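Local coordinates for protein putative glutathionylspermidine synthase (Methylobacillus flagellatus, PDB 3N6X) that is probably an ATP-grasp ligase, possibly a glutathionylspermidine synthase, at residues A[157-169]-A[311-324]. Numbering follows the deposited sequence.
Sequences FYVLEDNLRTPSG and NAVGTGVADDKDTY. With SO4 (sulfate ion), chain B; GOL (glycerol), chain S.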
ATOM      1  N   PHE A 157     -14.401   2.557  -8.469  1.00 59.46           N
ATOM      2  CA  PHE A 157     -13.077   2.282  -7.903  1.00 57.81           C
ATOM      3  C   PHE A 157     -12.838   0.787  -7.755  1.00 55.15           C
ATOM      4  O   PHE A 157     -13.727   0.066  -7.291  1.00 54.66           O
ATOM      5  CB  PHE A 157     -12.912   2.968  -6.538  1.00 60.72           C
ATOM      6  CG  PHE A 157     -12.585   4.435  -6.616  1.00 63.73           C
ATOM      7  CD1 PHE A 157     -11.265   4.866  -6.711  1.00 67.72           C
ATOM      8  CD2 PHE A 157     -13.592   5.393  -6.575  1.00 67.41           C
ATOM      9  CE1 PHE A 157     -10.961   6.230  -6.783  1.00 69.34           C
ATOM     10  CE2 PHE A 157     -13.288   6.756  -6.649  1.00 70.88           C
ATOM     11  CZ  PHE A 157     -11.974   7.167  -6.750  1.00 69.07           C
ATOM     12  N   TYR A 158     -11.621   0.323  -8.099  1.00 46.92           N
ATOM     13  CA  TYR A 158     -11.245  -1.090  -7.986  1.00 44.69           C
ATOM     14  C   TYR A 158     -10.034  -1.288  -7.093  1.00 42.19           C
ATOM     15  O   TYR A 158      -9.038  -0.578  -7.249  1.00 39.45           O
ATOM     16  CB  TYR A 158     -10.939  -1.682  -9.367  1.00 46.43           C
ATOM     17  CG  TYR A 158     -12.135  -1.778 -10.275  1.00 50.42           C
ATOM     18  CD1 TYR A 158     -12.928  -2.923 -10.298  1.00 52.49           C
ATOM     19  CD2 TYR A 158     -12.434  -0.760 -11.173  1.00 52.79           C
ATOM     20  CE1 TYR A 158     -14.013  -3.033 -11.166  1.00 54.58           C
ATOM     21  CE2 TYR A 158     -13.532  -0.846 -12.024  1.00 54.99           C
ATOM     22  CZ  TYR A 158     -14.306  -1.995 -12.037  1.00 66.29           C
ATOM     23  OH  TYR A 158     -15.382  -2.078 -12.889  1.00 72.00           O
ATOM     24  N   VAL A 159     -10.068  -2.316  -6.220  1.00 36.56           N
ATOM     25  CA  VAL A 159      -8.888  -2.672  -5.417  1.00 34.71           C
ATOM     26  C   VAL A 159      -8.010  -3.587  -6.267  1.00 40.09           C
ATOM     27  O   VAL A 159      -8.441  -4.677  -6.623  1.00 39.62           O
ATOM     28  CB  VAL A 159      -9.247  -3.347  -4.064  1.00 36.10           C
ATOM     29  CG1 VAL A 159      -7.985  -3.765  -3.313  1.00 34.44           C
ATOM     30  CG2 VAL A 159     -10.123  -2.442  -3.205  1.00 35.20           C
ATOM     31  N   LEU A 160      -6.806  -3.143  -6.616  1.00 38.81           N
ATOM     32  CA  LEU A 160      -5.886  -3.968  -7.409  1.00 39.64           C
ATOM     33  C   LEU A 160      -5.191  -5.025  -6.556  1.00 42.72           C
ATOM     34  O   LEU A 160      -4.887  -6.110  -7.052  1.00 42.75           O
ATOM     35  CB  LEU A 160      -4.802  -3.091  -8.068  1.00 40.12           C
ATOM     36  CG  LEU A 160      -5.123  -2.435  -9.403  1.00 45.35           C
ATOM     37  CD1 LEU A 160      -3.859  -1.970 -10.062  1.00 46.39           C
ATOM     38  CD2 LEU A 160      -5.823  -3.383 -10.333  1.00 49.19           C
ATOM     39  N   GLU A 161      -4.856  -4.674  -5.303  1.00 38.61           N
ATOM     40  CA  GLU A 161      -4.037  -5.515  -4.435  1.00 38.34           C
ATOM     41  C   GLU A 161      -4.131  -5.048  -2.993  1.00 37.76           C
ATOM     42  O   GLU A 161      -4.315  -3.857  -2.746  1.00 36.94           O
ATOM     43  CB  GLU A 161      -2.561  -5.413  -4.902  1.00 40.58           C
ATOM     44  CG  GLU A 161      -1.633  -6.489  -4.370  1.00 57.85           C
ATOM     45  CD  GLU A 161      -0.224  -6.428  -4.932  1.00 89.17           C
ATOM     46  OE1 GLU A 161       0.171  -5.355  -5.444  1.00 82.63           O
ATOM     47  OE2 GLU A 161       0.485  -7.459  -4.860  1.00 89.77           O
ATOM     48  N   ASP A 162      -3.924  -5.975  -2.037  1.00 32.17           N
ATOM     49  CA  ASP A 162      -3.860  -5.660  -0.608  1.00 31.00           C
ATOM     50  C   ASP A 162      -2.386  -5.769  -0.148  1.00 35.31           C
ATOM     51  O   ASP A 162      -1.645  -6.576  -0.698  1.00 34.97           O
ATOM     52  CB  ASP A 162      -4.766  -6.623   0.196  1.00 31.88           C
ATOM     53  CG  ASP A 162      -6.239  -6.573  -0.211  1.00 40.64           C
ATOM     54  OD1 ASP A 162      -6.881  -5.519   0.007  1.00 41.44           O
ATOM     55  OD2 ASP A 162      -6.756  -7.601  -0.716  1.00 40.23           O
ATOM     56  N   ASN A 163      -1.950  -4.918   0.805  1.00 33.00           N
ATOM     57  CA  ASN A 163      -0.558  -4.939   1.322  1.00 32.75           C
ATOM     58  C   ASN A 163      -0.585  -5.000   2.834  1.00 34.71           C
ATOM     59  O   ASN A 163      -0.811  -3.979   3.482  1.00 34.08           O
ATOM     60  CB  ASN A 163       0.231  -3.708   0.846  1.00 35.81           C
ATOM     61  CG  ASN A 163       0.250  -3.542  -0.644  1.00 60.46           C
ATOM     62  OD1 ASN A 163       1.044  -4.169  -1.354  1.00 56.90           O
ATOM     63  ND2 ASN A 163      -0.642  -2.701  -1.153  1.00 52.94           N
ATOM     64  N   LEU A 164      -0.381  -6.207   3.400  1.00 30.45           N
ATOM     65  CA  LEU A 164      -0.556  -6.459   4.828  1.00 30.32           C
ATOM     66  C   LEU A 164       0.707  -6.943   5.549  1.00 35.38           C
ATOM     67  O   LEU A 164       0.627  -7.318   6.724  1.00 34.31           O
ATOM     68  CB  LEU A 164      -1.694  -7.508   5.032  1.00 29.91           C
ATOM     69  CG  LEU A 164      -2.975  -7.352   4.196  1.00 32.58           C
ATOM     70  CD1 LEU A 164      -3.824  -8.594   4.296  1.00 32.79           C
ATOM     71  CD2 LEU A 164      -3.779  -6.163   4.638  1.00 31.02           C
ATOM     72  N   ARG A 165       1.840  -7.013   4.847  1.00 33.39           N
ATOM     73  CA  ARG A 165       3.080  -7.539   5.430  1.00 33.71           C
ATOM     74  C   ARG A 165       3.883  -6.433   6.142  1.00 39.35           C
ATOM     75  O   ARG A 165       3.857  -6.363   7.381  1.00 40.18           O
ATOM     76  CB  ARG A 165       3.907  -8.293   4.360  1.00 32.21           C
ATOM     77  CG  ARG A 165       3.204  -9.581   3.910  1.00 36.35           C
ATOM     78  CD  ARG A 165       3.723 -10.127   2.606  1.00 33.56           C
ATOM     79  NE  ARG A 165       2.720 -10.969   1.960  1.00 38.26           N
ATOM     80  CZ  ARG A 165       2.997 -11.958   1.119  1.00 48.35           C
ATOM     81  NH1 ARG A 165       4.255 -12.250   0.820  1.00 36.48           N
ATOM     82  NH2 ARG A 165       2.019 -12.673   0.584  1.00 35.77           N
ATOM     83  N   THR A 166       4.560  -5.558   5.371  1.00 34.71           N
ATOM     84  CA  THR A 166       5.268  -4.365   5.899  1.00 34.97           C
ATOM     85  C   THR A 166       4.928  -3.173   4.947  1.00 38.81           C
ATOM     86  O   THR A 166       5.828  -2.686   4.236  1.00 38.44           O
ATOM     87  CB  THR A 166       6.822  -4.617   5.982  1.00 36.12           C
ATOM     88  OG1 THR A 166       7.307  -4.965   4.679  1.00 39.39           O
ATOM     89  CG2 THR A 166       7.205  -5.702   7.004  1.00 28.32           C
ATOM     90  N   PRO A 167       3.605  -2.811   4.776  1.00 34.07           N
ATOM     91  CA  PRO A 167       3.246  -1.766   3.788  1.00 33.38           C
ATOM     92  C   PRO A 167       4.083  -0.496   3.888  1.00 37.94           C
ATOM     93  O   PRO A 167       4.415  -0.043   4.995  1.00 36.21           O
ATOM     94  CB  PRO A 167       1.754  -1.509   4.058  1.00 34.48           C
ATOM     95  CG  PRO A 167       1.491  -2.112   5.388  1.00 38.75           C
ATOM     96  CD  PRO A 167       2.410  -3.275   5.504  1.00 34.66           C
ATOM     97  N   SER A 168       4.461   0.056   2.731  1.00 35.85           N
ATOM     98  CA  SER A 168       5.322   1.238   2.684  1.00 35.94           C
ATOM     99  C   SER A 168       4.768   2.318   1.761  1.00 39.83           C
ATOM    100  O   SER A 168       3.825   2.068   1.014  1.00 39.16           O
ATOM    101  CB  SER A 168       6.729   0.842   2.248  1.00 40.55           C
ATOM    102  OG  SER A 168       6.702   0.209   0.979  1.00 54.64           O
ATOM    103  N   GLY A 169       5.361   3.517   1.829  1.00 36.32           N
ATOM    104  CA  GLY A 169       4.984   4.630   0.967  1.00 35.02           C
ATOM    105  C   GLY A 169       4.533   5.884   1.691  1.00 37.42           C
ATOM    106  O   GLY A 169       4.421   6.933   1.057  1.00 36.26           O
ATOM    107  N   ASN A 311       3.180  -5.384  11.973  1.00 27.60           N
ATOM    108  CA  ASN A 311       2.019  -6.279  11.833  1.00 26.36           C
ATOM    109  C   ASN A 311       2.315  -7.669  12.413  1.00 29.73           C
ATOM    110  O   ASN A 311       3.482  -8.041  12.599  1.00 28.44           O
ATOM    111  CB  ASN A 311       1.609  -6.392  10.365  1.00 22.64           C
ATOM    112  CG  ASN A 311       0.992  -5.132   9.794  1.00 36.50           C
ATOM    113  OD1 ASN A 311       0.725  -4.153  10.497  1.00 32.93           O
ATOM    114  ND2 ASN A 311       0.696  -5.152   8.517  1.00 26.78           N
ATOM    115  N   ALA A 312       1.258  -8.396  12.770  1.00 26.87           N
ATOM    116  CA  ALA A 312       1.365  -9.738  13.314  1.00 27.01           C
ATOM    117  C   ALA A 312       2.120 -10.650  12.364  1.00 33.71           C
ATOM    118  O   ALA A 312       2.168 -10.386  11.160  1.00 34.22           O
ATOM    119  CB  ALA A 312      -0.025 -10.304  13.560  1.00 27.34           C
ATOM    120  N   VAL A 313       2.682 -11.743  12.901  1.00 30.71           N
ATOM    121  CA  VAL A 313       3.311 -12.795  12.116  1.00 29.95           C
ATOM    122  C   VAL A 313       2.165 -13.583  11.402  1.00 33.40           C
ATOM    123  O   VAL A 313       1.110 -13.797  11.998  1.00 30.31           O
ATOM    124  CB  VAL A 313       4.157 -13.729  13.054  1.00 33.13           C
ATOM    125  CG1 VAL A 313       4.569 -15.021  12.341  1.00 32.21           C
ATOM    126  CG2 VAL A 313       5.386 -13.001  13.600  1.00 32.57           C
ATOM    127  N   GLY A 314       2.379 -13.956  10.139  1.00 31.35           N
ATOM    128  CA  GLY A 314       1.422 -14.763   9.380  1.00 30.51           C
ATOM    129  C   GLY A 314       0.315 -14.023   8.649  1.00 33.52           C
ATOM    130  O   GLY A 314      -0.678 -14.646   8.256  1.00 30.96           O
ATOM    131  N   THR A 315       0.475 -12.696   8.426  1.00 30.55           N
ATOM    132  CA  THR A 315      -0.544 -11.928   7.686  1.00 30.80           C
ATOM    133  C   THR A 315      -0.484 -12.203   6.181  1.00 34.63           C
ATOM    134  O   THR A 315      -1.448 -11.908   5.469  1.00 34.32           O
ATOM    135  CB  THR A 315      -0.420 -10.417   7.956  1.00 35.00           C
ATOM    136  OG1 THR A 315       0.853  -9.967   7.491  1.00 39.42           O
ATOM    137  CG2 THR A 315      -0.621 -10.064   9.422  1.00 27.19           C
ATOM    138  N   GLY A 316       0.658 -12.732   5.711  1.00 30.09           N
ATOM    139  CA  GLY A 316       0.909 -12.996   4.297  1.00 29.83           C
ATOM    140  C   GLY A 316      -0.111 -13.893   3.617  1.00 34.72           C
ATOM    141  O   GLY A 316      -0.277 -13.825   2.400  1.00 33.80           O
ATOM    142  N   VAL A 317      -0.795 -14.756   4.397  1.00 30.86           N
ATOM    143  CA  VAL A 317      -1.814 -15.643   3.859  1.00 29.95           C
ATOM    144  C   VAL A 317      -3.038 -14.852   3.331  1.00 34.49           C
ATOM    145  O   VAL A 317      -3.715 -15.323   2.424  1.00 34.57           O
ATOM    146  CB  VAL A 317      -2.196 -16.778   4.857  1.00 33.10           C
ATOM    147  CG1 VAL A 317      -2.998 -16.245   6.049  1.00 31.85           C
ATOM    148  CG2 VAL A 317      -2.950 -17.901   4.154  1.00 33.34           C
ATOM    149  N   ALA A 318      -3.272 -13.626   3.852  1.00 29.88           N
ATOM    150  CA  ALA A 318      -4.419 -12.796   3.446  1.00 28.72           C
ATOM    151  C   ALA A 318      -4.157 -11.905   2.207  1.00 32.28           C
ATOM    152  O   ALA A 318      -5.105 -11.563   1.494  1.00 32.17           O
ATOM    153  CB  ALA A 318      -4.893 -11.956   4.610  1.00 29.23           C
ATOM    154  N   ASP A 319      -2.901 -11.522   1.955  1.00 27.83           N
ATOM    155  CA  ASP A 319      -2.620 -10.690   0.791  1.00 28.67           C
ATOM    156  C   ASP A 319      -1.885 -11.429  -0.328  1.00 33.83           C
ATOM    157  O   ASP A 319      -1.522 -10.814  -1.327  1.00 33.74           O
ATOM    158  CB  ASP A 319      -1.912  -9.382   1.180  1.00 31.12           C
ATOM    159  CG  ASP A 319      -0.505  -9.563   1.708  1.00 38.35           C
ATOM    160  OD1 ASP A 319      -0.101 -10.724   1.933  1.00 40.31           O
ATOM    161  OD2 ASP A 319       0.174  -8.543   1.939  1.00 40.73           O
ATOM    162  N   ASP A 320      -1.717 -12.761  -0.185  1.00 32.85           N
ATOM    163  CA  ASP A 320      -1.172 -13.615  -1.242  1.00 33.76           C
ATOM    164  C   ASP A 320      -2.105 -13.589  -2.478  1.00 37.50           C
ATOM    165  O   ASP A 320      -3.327 -13.539  -2.330  1.00 36.72           O
ATOM    166  CB  ASP A 320      -1.017 -15.063  -0.752  1.00 36.17           C
ATOM    167  CG  ASP A 320      -0.351 -15.959  -1.779  1.00 49.95           C
ATOM    168  OD1 ASP A 320       0.895 -15.932  -1.871  1.00 53.48           O
ATOM    169  OD2 ASP A 320      -1.082 -16.622  -2.548  1.00 54.31           O
ATOM    170  N   LYS A 321      -1.519 -13.635  -3.678  1.00 36.21           N
ATOM    171  CA  LYS A 321      -2.250 -13.591  -4.950  1.00 36.24           C
ATOM    172  C   LYS A 321      -3.387 -14.634  -5.044  1.00 40.04           C
ATOM    173  O   LYS A 321      -4.435 -14.333  -5.620  1.00 39.89           O
ATOM    174  CB  LYS A 321      -1.272 -13.668  -6.153  1.00 38.68           C
ATOM    175  CG  LYS A 321      -1.152 -15.047  -6.831  1.00 56.48           C
ATOM    176  CD  LYS A 321      -0.012 -15.892  -6.271  1.00 60.78           C
ATOM    177  CE  LYS A 321       0.580 -16.816  -7.320  1.00 56.85           C
ATOM    178  NZ  LYS A 321      -0.366 -17.883  -7.747  1.00 51.31           N
ATOM    179  N   ASP A 322      -3.214 -15.816  -4.400  1.00 35.75           N
ATOM    180  CA  ASP A 322      -4.242 -16.861  -4.410  1.00 35.88           C
ATOM    181  C   ASP A 322      -5.389 -16.618  -3.427  1.00 39.66           C
ATOM    182  O   ASP A 322      -6.451 -17.238  -3.562  1.00 40.53           O
ATOM    183  CB  ASP A 322      -3.628 -18.248  -4.195  1.00 38.13           C
ATOM    184  CG  ASP A 322      -2.782 -18.737  -5.361  1.00 48.98           C
ATOM    185  OD1 ASP A 322      -3.117 -18.400  -6.530  1.00 48.81           O
ATOM    186  OD2 ASP A 322      -1.811 -19.474  -5.115  1.00 55.15           O
ATOM    187  N   THR A 323      -5.187 -15.742  -2.429  1.00 34.08           N
ATOM    188  CA  THR A 323      -6.243 -15.459  -1.443  1.00 32.33           C
ATOM    189  C   THR A 323      -7.068 -14.251  -1.867  1.00 33.10           C
ATOM    190  O   THR A 323      -8.244 -14.169  -1.536  1.00 32.89           O
ATOM    191  CB  THR A 323      -5.646 -15.301  -0.045  1.00 34.33           C
ATOM    192  OG1 THR A 323      -4.799 -16.411   0.219  1.00 38.02           O
ATOM    193  CG2 THR A 323      -6.700 -15.224   1.031  1.00 29.60           C
ATOM    194  N   TYR A 324      -6.442 -13.325  -2.615  1.00 28.83           N
ATOM    195  CA  TYR A 324      -7.038 -12.083  -3.107  1.00 28.48           C
ATOM    196  C   TYR A 324      -8.447 -12.282  -3.678  1.00 34.73           C
ATOM    197  O   TYR A 324      -9.336 -11.453  -3.448  1.00 34.67           O
ATOM    198  CB  TYR A 324      -6.103 -11.438  -4.168  1.00 28.33           C
ATOM    199  CG  TYR A 324      -6.735 -10.296  -4.938  1.00 29.03           C
ATOM    200  CD1 TYR A 324      -6.806  -9.013  -4.394  1.00 30.44           C
ATOM    201  CD2 TYR A 324      -7.263 -10.496  -6.211  1.00 29.27           C
ATOM    202  CE1 TYR A 324      -7.380  -7.957  -5.104  1.00 30.90           C
ATOM    203  CE2 TYR A 324      -7.858  -9.451  -6.922  1.00 29.43           C
ATOM    204  CZ  TYR A 324      -7.903  -8.182  -6.372  1.00 36.79           C
ATOM    205  OH  TYR A 324      -8.502  -7.164  -7.070  1.00 33.57           O
TER
HETATM  206  S   SO4 B 474       3.699  -5.276   1.801  0.70 48.62           S
HETATM  207  O1  SO4 B 474       3.362  -3.997   1.210  0.70 53.58           O
HETATM  208  O2  SO4 B 474       2.562  -5.796   2.533  0.70 51.94           O
HETATM  209  O3  SO4 B 474       4.080  -6.189   0.745  0.70 55.94           O
HETATM  210  O4  SO4 B 474       4.822  -5.123   2.682  0.70 53.42           O
HETATM  211  C1  GOL S 491       2.582  -8.437  -0.649  1.00 70.47           C
HETATM  212  O1  GOL S 491       2.108  -7.552   0.357  1.00 67.75           O
HETATM  213  C2  GOL S 491       1.381  -8.934  -1.464  1.00 70.69           C
HETATM  214  O2  GOL S 491       0.719  -7.835  -2.153  1.00 71.24           O
HETATM  215  C3  GOL S 491       1.840 -10.008  -2.448  1.00 71.07           C
HETATM  216  O3  GOL S 491       0.677 -10.498  -3.135  1.00 72.36           O
HETATM  217  O   HOH W   1      -3.770  -9.003  -2.365  1.00 34.16           O
HETATM  218  O   HOH W   2      -5.686 -10.038  -0.703  1.00 40.49           O
HETATM  219  O   HOH W   3       4.792  -4.838   9.594  1.00 34.86           O
HETATM  220  O   HOH W   4       3.078 -14.265  -1.653  1.00 52.01           O
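Leu164 and Asp319 show how one acidic side chain can tie a strand's end to a distant part of the chain. The backbone N of Leu164 donates to Asp319 OD2 at 2.8 Å in a nearly straight bond (168°), arriving from above the carboxylate plane, while the leucine side chain slides past the aspartate and sets CD1 against Ala318 CB at 3.5 Å. This inner part is tight: the carbonyl oxygen of Leu164 is gripped from opposite faces by Thr315 OG1 and Asn311 ND2, each 2.8 Å away, and Asn311 ND2 also serves Ile144 O. With CG between its backbone N and carbonyl carbon (chi1 68°), Asp319 places one carboxylate oxygen by the Leu164 N-H and the other by Arg165. Its OD1 accepts side-on from Arg165 NE at 2.8 Å and NH2 at 3.2 Å, forming a salt bridge in the guanidinium plane. In this circularly permuted ATP-grasp family, the contact joins strand 157-163 of the large mixed sheet, and the turn after it, to the loop and short helix that follow strand 308-310 of a second sheet. Back along the strand, toward its start, Val159 O accepts from the Tyr324 hydroxyl at 2.5 Å in the carbonyl plane, and the ring edge of Tyr324 lies near Asp162 OD2, whose partner carboxylate oxygen pairs with Arg94.

In contrast to the direct bonds around Leu164, the partly exposed rim at Arg165 is filled by glycerol and water. A glycerol carbon lies over one guanidinium face, a water links NH2 to Asp320 OD1, and the bond from NH2 to Gly316 O is weak. A methionine in place of Arg165 would probably leave Asp319 OD1 without its charged mate and the carboxylate freer to turn. Beside the backbone of Arg165 and Thr166, a sulfate, probably from the crystallisation liquor, accepts from both amide N-H groups.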